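Local coordinates for fiber protein (Human adenovirus 21, PDB 3L88), which forms the trimeric fibre of the virion and, through its C-terminal knob domain, binds the receptor CD46 to attach the virus to host cells, at residues 30-35 and 54-59. Numbering follows the deposited sequence.
Sequences TNDGKL and GVSDTV
Asp-32 meets residues 54-59 with both its backbone and its side chain. Asp-32 CB lies 3.5 Å from Ser-56 OG and about as close to Ser-56 CB. Asp-32 CG is 3.7 Å from Val-59 CG2, and at the tip OD2 stays near that same methyl; the Asp-32 and Val-59 side chains cross at about a right angle. The rotation about CA-CB (chi1 57°) takes the carboxylate to the backbone of Ile-24 and Val-25, where OD1 accepts from Ile-24 N and OD2 from Val-25 N, which hold the group in place. The carbonyl of Asp-32 takes the one hydrogen bond across the contact, from Val-55 N to Asp-32 O at 2.9 Å, with the donor well above the carbonyl plane. Val-55 CG2 reaches past Gly-33 to the aliphatic stem of Lys-34, 3.8 Å from its CG. Ser-56 OG in turn accepts from Val-59 N, three residues on, at 3.2 Å, an ST motif. Where strand 33-42 begins and its antiparallel neighbour 45-54 ends, Gly-33 faces Gly-54 as a non-hydrogen-bonded pair, while Asp-32 and Gly-33 together oppose Cys-22 in a classic beta bulge, in one sheet of the knob's antiparallel beta-sandwich.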
loop_
_atom_site.group_PDB
_atom_site.type_symbol
_atom_site.label_atom_id
_atom_site.label_comp_id
_atom_site.label_asym_id
_atom_site.label_seq_id
_atom_site.Cartn_x
_atom_site.Cartn_y
_atom_site.Cartn_z
ATOM N N THR C 30 25.978 21.181 -0.313
ATOM C CA THR C 30 24.912 21.306 -1.301
ATOM C C THR C 30 23.850 20.227 -1.133
ATOM O O THR C 30 24.155 19.106 -0.733
ATOM C CB THR C 30 25.464 21.205 -2.732
ATOM O OG1 THR C 30 26.813 21.681 -2.762
ATOM C CG2 THR C 30 24.621 22.026 -3.685
ATOM N N ASN C 31 22.606 20.569 -1.458
ATOM C CA ASN C 31 21.533 19.582 -1.537
ATOM C C ASN C 31 21.901 18.467 -2.502
ATOM O O ASN C 31 22.269 18.726 -3.649
ATOM C CB ASN C 31 20.220 20.235 -1.971
ATOM C CG ASN C 31 19.731 21.280 -0.982
ATOM O OD1 ASN C 31 20.285 21.424 0.111
ATOM N ND2 ASN C 31 18.697 22.026 -1.366
ATOM N N ASP C 32 21.846 17.230 -2.022
ATOM C CA ASP C 32 22.378 16.110 -2.781
ATOM C C ASP C 32 21.309 15.061 -3.101
ATOM O O ASP C 32 21.619 13.943 -3.518
ATOM C CB ASP C 32 23.569 15.484 -2.050
ATOM C CG ASP C 32 23.223 15.027 -0.648
ATOM O OD1 ASP C 32 22.033 15.067 -0.279
ATOM O OD2 ASP C 32 24.144 14.604 0.079
ATOM N N GLY C 33 20.047 15.440 -2.939
ATOM C CA GLY C 33 18.949 14.550 -3.256
ATOM C C GLY C 33 17.676 15.296 -3.588
ATOM O O GLY C 33 17.446 16.401 -3.090
ATOM N N LYS C 34 16.865 14.698 -4.459
ATOM C CA LYS C 34 15.543 15.223 -4.770
ATOM C C LYS C 34 14.483 14.339 -4.134
ATOM O O LYS C 34 14.271 13.205 -4.566
ATOM C CB LYS C 34 15.316 15.274 -6.281
ATOM C CG LYS C 34 16.284 16.164 -7.041
ATOM C CD LYS C 34 16.230 15.860 -8.537
ATOM C CE LYS C 34 16.929 16.928 -9.356
ATOM N NZ LYS C 34 16.857 16.637 -10.812
ATOM N N LEU C 35 13.836 14.854 -3.094
ATOM C CA LEU C 35 12.781 14.128 -2.408
ATOM C C LEU C 35 11.409 14.518 -2.951
ATOM O O LEU C 35 11.034 15.694 -2.940
ATOM C CB LEU C 35 12.840 14.395 -0.904
ATOM C CG LEU C 35 11.718 13.755 -0.078
ATOM C CD1 LEU C 35 11.912 12.246 0.031
ATOM C CD2 LEU C 35 11.615 14.395 1.303
ATOM N N GLY C 54 18.810 10.503 -6.158
ATOM C CA GLY C 54 20.113 11.009 -5.729
ATOM C C GLY C 54 20.725 11.971 -6.732
ATOM O O GLY C 54 20.544 11.818 -7.940
ATOM N N VAL C 55 21.445 12.972 -6.236
ATOM C CA VAL C 55 22.016 14.002 -7.106
ATOM C C VAL C 55 23.545 13.991 -7.133
ATOM O O VAL C 55 24.152 13.971 -8.200
ATOM C CB VAL C 55 21.526 15.409 -6.716
ATOM C CG1 VAL C 55 22.275 16.466 -7.502
ATOM C CG2 VAL C 55 20.030 15.530 -6.951
ATOM N N SER C 56 24.161 14.017 -5.956
ATOM C CA SER C 56 25.612 14.102 -5.859
ATOM C C SER C 56 26.268 12.766 -6.177
ATOM O O SER C 56 25.629 11.720 -6.109
ATOM C CB SER C 56 26.030 14.574 -4.463
ATOM O OG SER C 56 26.070 13.488 -3.550
ATOM N N ASP C 57 27.552 12.811 -6.516
ATOM C CA ASP C 57 28.327 11.607 -6.790
ATOM C C ASP C 57 28.395 10.682 -5.581
ATOM O O ASP C 57 28.380 9.461 -5.722
ATOM C CB ASP C 57 29.744 11.977 -7.239
ATOM C CG ASP C 57 29.803 12.410 -8.689
ATOM O OD1 ASP C 57 28.730 12.563 -9.311
ATOM O OD2 ASP C 57 30.922 12.586 -9.215
ATOM N N THR C 58 28.487 11.265 -4.392
ATOM C CA THR C 58 28.586 10.476 -3.170
ATOM C C THR C 58 27.326 9.642 -2.958
ATOM O O THR C 58 27.398 8.442 -2.680
ATOM C CB THR C 58 28.815 11.370 -1.943
ATOM O OG1 THR C 58 29.857 12.308 -2.227
ATOM C CG2 THR C 58 29.209 10.533 -0.744
ATOM N N VAL C 59 26.171 10.289 -3.092
ATOM C CA VAL C 59 24.890 9.604 -2.980
ATOM C C VAL C 59 24.797 8.500 -4.028
ATOM O O VAL C 59 24.440 7.364 -3.717
ATOM C CB VAL C 59 23.708 10.589 -3.140
ATOM C CG1 VAL C 59 22.399 9.842 -3.278
ATOM C CG2 VAL C 59 23.655 11.545 -1.965
#